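Pentacotripeptide-repeat region of PRORP domain-containing protein (Brachypodium distachyon, PDB 4ME2) probably binds RNA sequence-specifically, including group II intron RNA, as a chloroplast pentatricopeptide repeat protein of the THA8 type. Local coordinates at residues A[117-130]-A[169-181]. Sequence-based numbering, arbitrary orientation.
Sequences DPELYATFVSSSPS and YKLTRLVRALVAK
V125 meets A177, L178 and K181 where helices 118-126 and 169-180 of the helix-turn-helix PPR solenoid lie side by side. The axes run nearly parallel, 15° apart and 7.8 Å at closest approach. The small A122 is consistent with this close approach: its CB rests 3.7 Å from L174 CA. The side chain of L174 fits as a knob among P118, Y121, A122 and V125. Helix 133-151 covers the same core, with F146 touching P118 and L174. D117 is the N-cap of helix 118-126; its OD1 accepts from E119 N, and D117 OD1 also forms a long salt bridge of 3.5 Å to K170 NZ. E119 OE2 forms a salt bridge with R173 NE, lying well out of the guanidinium plane, so no N-H points at it.

K181 closes the other end. Its CB lies against V125 CG1. K181 CG sits 3.2 Å from V125 O. The chain bends at chi2 (-69°), which sends it past the C-terminal end of helix 118-126 toward the loop. CD then passes S128 OG, and CE runs beside S126 O and S128 O. K181 NZ donates to S130 OG at 2.6 Å. An alanine in place of K181 would probably leave S128 O and S130 OG without their lysine partner and the 128-130 loop less firmly held to helix 169-180. K181 NZ reaches S128 O at 2.7 Å, with a C=O...N angle of 159°.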
ATOM      1  N   ASP A 117       6.682   2.752   3.617  1.00 27.42           N
ATOM      2  CA  ASP A 117       7.519   2.112   2.621  1.00 27.14           C
ATOM      3  C   ASP A 117       6.590   1.594   1.529  1.00 26.58           C
ATOM      4  O   ASP A 117       5.868   0.619   1.747  1.00 25.27           O
ATOM      5  CB  ASP A 117       8.326   0.972   3.256  1.00 28.60           C
ATOM      6  CG  ASP A 117       9.178   0.208   2.253  1.00 29.28           C
ATOM      7  OD1 ASP A 117       9.329   0.652   1.097  1.00 30.17           O
ATOM      8  OD2 ASP A 117       9.709  -0.857   2.634  1.00 31.22           O
ATOM      9  N   PRO A 118       6.586   2.259   0.360  1.00 25.89           N
ATOM     10  CA  PRO A 118       5.720   1.808  -0.728  1.00 25.55           C
ATOM     11  C   PRO A 118       6.037   0.388  -1.192  1.00 24.86           C
ATOM     12  O   PRO A 118       5.165  -0.281  -1.737  1.00 23.59           O
ATOM     13  CB  PRO A 118       6.004   2.812  -1.853  1.00 26.34           C
ATOM     14  CG  PRO A 118       6.560   4.014  -1.172  1.00 25.97           C
ATOM     15  CD  PRO A 118       7.313   3.497   0.012  1.00 26.73           C
ATOM     16  N   GLU A 119       7.271  -0.063  -0.990  1.00 24.72           N
ATOM     17  CA  GLU A 119       7.648  -1.415  -1.386  1.00 25.04           C
ATOM     18  C   GLU A 119       6.999  -2.459  -0.474  1.00 23.58           C
ATOM     19  O   GLU A 119       6.607  -3.532  -0.938  1.00 22.94           O
ATOM     20  CB  GLU A 119       9.176  -1.572  -1.445  1.00 27.48           C
ATOM     21  CG  GLU A 119       9.632  -2.882  -2.070  1.00 29.27           C
ATOM     22  CD  GLU A 119      11.066  -2.846  -2.563  1.00 31.33           C
ATOM     23  OE1 GLU A 119      11.739  -1.805  -2.394  1.00 32.93           O
ATOM     24  OE2 GLU A 119      11.519  -3.863  -3.124  1.00 32.13           O
ATOM     25  N   LEU A 120       6.870  -2.142   0.812  1.00 22.44           N
ATOM     26  CA  LEU A 120       6.161  -3.025   1.732  1.00 21.70           C
ATOM     27  C   LEU A 120       4.692  -3.078   1.324  1.00 20.88           C
ATOM     28  O   LEU A 120       4.086  -4.158   1.254  1.00 20.07           O
ATOM     29  CB  LEU A 120       6.289  -2.539   3.176  1.00 22.32           C
ATOM     30  CG  LEU A 120       5.511  -3.358   4.213  1.00 22.07           C
ATOM     31  CD1 LEU A 120       5.890  -4.835   4.153  1.00 22.66           C
ATOM     32  CD2 LEU A 120       5.731  -2.796   5.610  1.00 22.71           C
ATOM     33  N   TYR A 121       4.126  -1.913   1.035  1.00 19.88           N
ATOM     34  CA  TYR A 121       2.753  -1.879   0.537  1.00 19.30           C
ATOM     35  C   TYR A 121       2.608  -2.705  -0.746  1.00 19.16           C
ATOM     36  O   TYR A 121       1.608  -3.402  -0.932  1.00 17.77           O
ATOM     37  CB  TYR A 121       2.267  -0.444   0.318  1.00 19.51           C
ATOM     38  CG  TYR A 121       2.170   0.394   1.580  1.00 19.51           C
ATOM     39  CD1 TYR A 121       2.000  -0.195   2.842  1.00 19.50           C
ATOM     40  CD2 TYR A 121       2.240   1.786   1.511  1.00 19.98           C
ATOM     41  CE1 TYR A 121       1.903   0.582   3.990  1.00 19.70           C
ATOM     42  CE2 TYR A 121       2.141   2.570   2.654  1.00 19.79           C
ATOM     43  CZ  TYR A 121       1.980   1.972   3.888  1.00 19.27           C
ATOM     44  OH  TYR A 121       1.885   2.759   5.022  1.00 19.73           O
ATOM     45  N   ALA A 122       3.603  -2.626  -1.629  1.00 19.11           N
ATOM     46  CA  ALA A 122       3.580  -3.400  -2.867  1.00 19.35           C
ATOM     47  C   ALA A 122       3.477  -4.893  -2.576  1.00 19.57           C
ATOM     48  O   ALA A 122       2.746  -5.605  -3.263  1.00 19.67           O
ATOM     49  CB  ALA A 122       4.804  -3.098  -3.727  1.00 19.77           C
ATOM     50  N   THR A 123       4.189  -5.356  -1.549  1.00 19.72           N
ATOM     51  CA  THR A 123       4.139  -6.764  -1.151  1.00 19.89           C
ATOM     52  C   THR A 123       2.738  -7.187  -0.678  1.00 19.45           C
ATOM     53  O   THR A 123       2.259  -8.272  -1.029  1.00 19.78           O
ATOM     54  CB  THR A 123       5.227  -7.091  -0.112  1.00 20.90           C
ATOM     55  OG1 THR A 123       6.510  -6.949  -0.739  1.00 22.67           O
ATOM     56  CG2 THR A 123       5.083  -8.523   0.395  1.00 22.30           C
ATOM     57  N   PHE A 124       2.072  -6.328   0.089  1.00 18.50           N
ATOM     58  CA  PHE A 124       0.694  -6.607   0.492  1.00 18.30           C
ATOM     59  C   PHE A 124      -0.256  -6.623  -0.702  1.00 18.29           C
ATOM     60  O   PHE A 124      -1.207  -7.398  -0.731  1.00 17.97           O
ATOM     61  CB  PHE A 124       0.227  -5.623   1.567  1.00 18.63           C
ATOM     62  CG  PHE A 124       0.609  -6.035   2.955  1.00 19.29           C
ATOM     63  CD1 PHE A 124      -0.255  -6.810   3.721  1.00 20.04           C
ATOM     64  CD2 PHE A 124       1.846  -5.683   3.491  1.00 19.37           C
ATOM     65  CE1 PHE A 124       0.094  -7.210   5.002  1.00 19.95           C
ATOM     66  CE2 PHE A 124       2.203  -6.083   4.776  1.00 20.28           C
ATOM     67  CZ  PHE A 124       1.323  -6.849   5.529  1.00 20.49           C
ATOM     68  N   VAL A 125       0.004  -5.779  -1.696  1.00 17.77           N
ATOM     69  CA  VAL A 125      -0.828  -5.766  -2.893  1.00 18.12           C
ATOM     70  C   VAL A 125      -0.679  -7.075  -3.672  1.00 19.04           C
ATOM     71  O   VAL A 125      -1.675  -7.721  -4.019  1.00 19.36           O
ATOM     72  CB  VAL A 125      -0.510  -4.566  -3.812  1.00 17.52           C
ATOM     73  CG1 VAL A 125      -1.296  -4.660  -5.114  1.00 17.71           C
ATOM     74  CG2 VAL A 125      -0.826  -3.252  -3.107  1.00 17.45           C
ATOM     75  N   SER A 126       0.568  -7.454  -3.946  1.00 19.98           N
ATOM     76  CA  SER A 126       0.867  -8.652  -4.735  1.00 20.63           C
ATOM     77  C   SER A 126       0.413  -9.951  -4.070  1.00 20.65           C
ATOM     78  O   SER A 126       0.063 -10.915  -4.756  1.00 21.45           O
ATOM     79  CB  SER A 126       2.362  -8.711  -5.051  1.00 21.42           C
ATOM     80  OG  SER A 126       2.730  -7.603  -5.856  1.00 24.42           O
ATOM     81  N   SER A 127       0.413  -9.967  -2.742  1.00 20.25           N
ATOM     82  CA  SER A 127       0.043 -11.154  -1.974  1.00 20.11           C
ATOM     83  C   SER A 127      -1.446 -11.208  -1.652  1.00 20.11           C
ATOM     84  O   SER A 127      -1.914 -12.192  -1.076  1.00 20.73           O
ATOM     85  CB  SER A 127       0.876 -11.248  -0.687  1.00 20.88           C
ATOM     86  OG  SER A 127       0.583 -10.181   0.209  1.00 20.02           O
ATOM     87  N   SER A 128      -2.196 -10.169  -2.015  1.00 20.10           N
ATOM     88  CA  SER A 128      -3.639 -10.184  -1.771  1.00 20.70           C
ATOM     89  C   SER A 128      -4.280 -11.192  -2.708  1.00 21.74           C
ATOM     90  O   SER A 128      -3.771 -11.423  -3.800  1.00 22.00           O
ATOM     91  CB  SER A 128      -4.271  -8.805  -1.974  1.00 20.17           C
ATOM     92  OG  SER A 128      -4.221  -8.387  -3.323  1.00 20.20           O
ATOM     93  N   PRO A 129      -5.393 -11.806  -2.280  1.00 23.10           N
ATOM     94  CA  PRO A 129      -6.101 -12.744  -3.157  1.00 24.66           C
ATOM     95  C   PRO A 129      -6.727 -12.029  -4.354  1.00 25.12           C
ATOM     96  O   PRO A 129      -7.432 -11.039  -4.172  1.00 25.34           O
ATOM     97  CB  PRO A 129      -7.203 -13.315  -2.257  1.00 24.89           C
ATOM     98  CG  PRO A 129      -6.807 -12.979  -0.859  1.00 25.18           C
ATOM     99  CD  PRO A 129      -6.002 -11.721  -0.941  1.00 23.75           C
ATOM    100  N   SER A 130      -6.465 -12.528  -5.563  1.00 26.64           N
ATOM    101  CA  SER A 130      -7.022 -11.945  -6.788  1.00 27.43           C
ATOM    102  C   SER A 130      -8.527 -12.179  -6.890  1.00 28.18           C
ATOM    103  O   SER A 130      -9.041 -13.170  -6.380  1.00 28.64           O
ATOM    104  CB  SER A 130      -6.353 -12.544  -8.025  1.00 28.01           C
ATOM    105  OG  SER A 130      -5.018 -12.094  -8.180  1.00 28.36           O
ATOM    106  N   TYR A 169      11.694   4.297  -7.581  1.00 29.14           N
ATOM    107  CA  TYR A 169      11.754   2.855  -7.796  1.00 28.91           C
ATOM    108  C   TYR A 169      10.720   2.123  -6.939  1.00 27.92           C
ATOM    109  O   TYR A 169       9.972   1.282  -7.438  1.00 27.14           O
ATOM    110  CB  TYR A 169      13.164   2.315  -7.525  1.00 30.12           C
ATOM    111  CG  TYR A 169      13.247   0.809  -7.538  1.00 30.80           C
ATOM    112  CD1 TYR A 169      13.394   0.107  -8.735  1.00 31.63           C
ATOM    113  CD2 TYR A 169      13.179   0.083  -6.350  1.00 31.85           C
ATOM    114  CE1 TYR A 169      13.464  -1.276  -8.748  1.00 33.08           C
ATOM    115  CE2 TYR A 169      13.251  -1.299  -6.355  1.00 32.71           C
ATOM    116  CZ  TYR A 169      13.396  -1.971  -7.552  1.00 33.18           C
ATOM    117  OH  TYR A 169      13.466  -3.343  -7.556  1.00 35.62           O
ATOM    118  N   LYS A 170      10.677   2.454  -5.655  1.00 27.84           N
ATOM    119  CA  LYS A 170       9.714   1.841  -4.749  1.00 27.22           C
ATOM    120  C   LYS A 170       8.287   2.271  -5.078  1.00 26.03           C
ATOM    121  O   LYS A 170       7.359   1.459  -5.015  1.00 24.35           O
ATOM    122  CB  LYS A 170      10.057   2.173  -3.300  1.00 28.61           C
ATOM    123  CG  LYS A 170      11.336   1.514  -2.818  1.00 29.64           C
ATOM    124  CD  LYS A 170      11.708   1.998  -1.428  1.00 31.46           C
ATOM    125  CE  LYS A 170      12.330   0.874  -0.615  1.00 33.06           C
ATOM    126  NZ  LYS A 170      12.710   1.355   0.743  1.00 35.32           N
ATOM    127  N   LEU A 171       8.108   3.537  -5.437  1.00 24.98           N
ATOM    128  CA  LEU A 171       6.787   4.016  -5.840  1.00 24.15           C
ATOM    129  C   LEU A 171       6.300   3.267  -7.079  1.00 23.52           C
ATOM    130  O   LEU A 171       5.117   2.916  -7.183  1.00 22.17           O
ATOM    131  CB  LEU A 171       6.809   5.522  -6.103  1.00 25.01           C
ATOM    132  CG  LEU A 171       5.441   6.174  -6.316  1.00 25.17           C
ATOM    133  CD1 LEU A 171       4.654   6.217  -5.012  1.00 26.38           C
ATOM    134  CD2 LEU A 171       5.595   7.568  -6.907  1.00 26.81           C
ATOM    135  N   THR A 172       7.214   3.009  -8.011  1.00 23.44           N
ATOM    136  CA  THR A 172       6.855   2.322  -9.251  1.00 23.28           C
ATOM    137  C   THR A 172       6.500   0.860  -8.977  1.00 22.76           C
ATOM    138  O   THR A 172       5.615   0.296  -9.626  1.00 21.96           O
ATOM    139  CB  THR A 172       7.968   2.436 -10.320  1.00 23.68           C
ATOM    140  OG1 THR A 172       8.252   3.822 -10.565  1.00 24.12           O
ATOM    141  CG2 THR A 172       7.521   1.795 -11.634  1.00 24.21           C
ATOM    142  N   ARG A 173       7.190   0.257  -8.010  1.00 23.08           N
ATOM    143  CA  ARG A 173       6.889  -1.106  -7.573  1.00 23.15           C
ATOM    144  C   ARG A 173       5.455  -1.223  -7.073  1.00 21.11           C
ATOM    145  O   ARG A 173       4.758  -2.182  -7.410  1.00 20.81           O
ATOM    146  CB  ARG A 173       7.842  -1.561  -6.466  1.00 25.50           C
ATOM    147  CG  ARG A 173       9.215  -1.983  -6.958  1.00 29.03           C
ATOM    148  CD  ARG A 173       9.965  -2.809  -5.923  1.00 31.62           C
ATOM    149  NE  ARG A 173       9.411  -4.154  -5.753  1.00 33.89           N
ATOM    150  CZ  ARG A 173       9.582  -5.158  -6.612  1.00 35.17           C
ATOM    151  NH1 ARG A 173      10.283  -4.985  -7.727  1.00 35.95           N
ATOM    152  NH2 ARG A 173       9.038  -6.342  -6.359  1.00 36.30           N
ATOM    153  N   LEU A 174       5.028  -0.255  -6.267  1.00 20.40           N
ATOM    154  CA  LEU A 174       3.649  -0.225  -5.779  1.00 19.30           C
ATOM    155  C   LEU A 174       2.661  -0.071  -6.937  1.00 18.97           C
ATOM    156  O   LEU A 174       1.645  -0.776  -6.998  1.00 17.95           O
ATOM    157  CB  LEU A 174       3.461   0.886  -4.746  1.00 19.27           C
ATOM    158  CG  LEU A 174       2.022   1.143  -4.285  1.00 18.61           C
ATOM    159  CD1 LEU A 174       1.397  -0.095  -3.652  1.00 18.63           C
ATOM    160  CD2 LEU A 174       1.983   2.306  -3.305  1.00 18.65           C
ATOM    161  N   VAL A 175       2.966   0.831  -7.866  1.00 19.29           N
ATOM    162  CA  VAL A 175       2.076   1.076  -9.000  1.00 19.32           C
ATOM    163  C   VAL A 175       1.993  -0.163  -9.906  1.00 19.10           C
ATOM    164  O   VAL A 175       0.913  -0.540 -10.355  1.00 18.51           O
ATOM    165  CB  VAL A 175       2.495   2.336  -9.797  1.00 19.81           C
ATOM    166  CG1 VAL A 175       1.758   2.393 -11.124  1.00 19.97           C
ATOM    167  CG2 VAL A 175       2.235   3.599  -8.981  1.00 20.22           C
ATOM    168  N   ARG A 176       3.137  -0.798 -10.162  1.00 19.26           N
ATOM    169  CA  ARG A 176       3.188  -2.070 -10.893  1.00 19.90           C
ATOM    170  C   ARG A 176       2.303  -3.122 -10.230  1.00 18.75           C
ATOM    171  O   ARG A 176       1.552  -3.843 -10.894  1.00 18.62           O
ATOM    172  CB  ARG A 176       4.617  -2.617 -10.887  1.00 22.66           C
ATOM    173  CG  ARG A 176       5.395  -2.536 -12.187  1.00 26.42           C
ATOM    174  CD  ARG A 176       6.790  -3.133 -11.982  1.00 28.21           C
ATOM    175  NE  ARG A 176       6.831  -4.587 -12.152  1.00 31.14           N
ATOM    176  CZ  ARG A 176       7.926  -5.331 -12.023  1.00 32.50           C
ATOM    177  NH1 ARG A 176       9.085  -4.769 -11.711  1.00 34.27           N
ATOM    178  NH2 ARG A 176       7.866  -6.643 -12.199  1.00 34.16           N
ATOM    179  N   ALA A 177       2.421  -3.221  -8.910  1.00 18.65           N
ATOM    180  CA  ALA A 177       1.678  -4.236  -8.169  1.00 18.14           C
ATOM    181  C   ALA A 177       0.183  -3.964  -8.267  1.00 18.18           C
ATOM    182  O   ALA A 177      -0.604  -4.883  -8.480  1.00 18.27           O
ATOM    183  CB  ALA A 177       2.131  -4.292  -6.716  1.00 18.16           C
ATOM    184  N   LEU A 178      -0.205  -2.699  -8.136  1.00 17.76           N
ATOM    185  CA  LEU A 178      -1.623  -2.342  -8.197  1.00 17.52           C
ATOM    186  C   LEU A 178      -2.222  -2.660  -9.563  1.00 18.26           C
ATOM    187  O   LEU A 178      -3.308  -3.228  -9.655  1.00 18.19           O
ATOM    188  CB  LEU A 178      -1.826  -0.865  -7.862  1.00 17.19           C
ATOM    189  CG  LEU A 178      -1.587  -0.478  -6.401  1.00 16.71           C
ATOM    190  CD1 LEU A 178      -1.473   1.033  -6.248  1.00 17.07           C
ATOM    191  CD2 LEU A 178      -2.690  -1.034  -5.512  1.00 17.36           C
ATOM    192  N   VAL A 179      -1.516  -2.289 -10.624  1.00 17.95           N
ATOM    193  CA  VAL A 179      -1.993  -2.561 -11.973  1.00 19.19           C
ATOM    194  C   VAL A 179      -2.120  -4.074 -12.217  1.00 19.02           C
ATOM    195  O   VAL A 179      -3.154  -4.540 -12.703  1.00 19.61           O
ATOM    196  CB  VAL A 179      -1.119  -1.864 -13.029  1.00 19.85           C
ATOM    197  CG1 VAL A 179      -1.389  -2.439 -14.400  1.00 21.04           C
ATOM    198  CG2 VAL A 179      -1.383  -0.358 -13.010  1.00 20.05           C
ATOM    199  N   ALA A 180      -1.101  -4.843 -11.842  1.00 19.28           N
ATOM    200  CA  ALA A 180      -1.163  -6.301 -12.005  1.00 19.26           C
ATOM    201  C   ALA A 180      -2.347  -6.933 -11.251  1.00 20.04           C
ATOM    202  O   ALA A 180      -2.969  -7.881 -11.741  1.00 20.12           O
ATOM    203  CB  ALA A 180       0.161  -6.955 -11.611  1.00 19.44           C
ATOM    204  N   LYS A 181      -2.662  -6.388 -10.077  1.00 19.74           N
ATOM    205  CA  LYS A 181      -3.772  -6.883  -9.262  1.00 20.36           C
ATOM    206  C   LYS A 181      -5.130  -6.381  -9.720  1.00 20.53           C
ATOM    207  O   LYS A 181      -6.149  -6.737  -9.125  1.00 21.89           O
ATOM    208  CB  LYS A 181      -3.568  -6.520  -7.796  1.00 20.99           C
ATOM    209  CG  LYS A 181      -2.773  -7.552  -7.035  1.00 22.45           C
ATOM    210  CD  LYS A 181      -3.568  -8.834  -6.878  1.00 22.65           C
ATOM    211  CE  LYS A 181      -2.643  -9.936  -6.428  1.00 23.72           C
ATOM    212  NZ  LYS A 181      -3.303 -11.263  -6.476  1.00 23.97           N
TER
HETATM  213  O   HOH W   1       7.800  -5.272  -3.612  1.00 45.37           O
HETATM  214  O   HOH W   2       0.470  -7.474  -7.894  1.00 23.31           O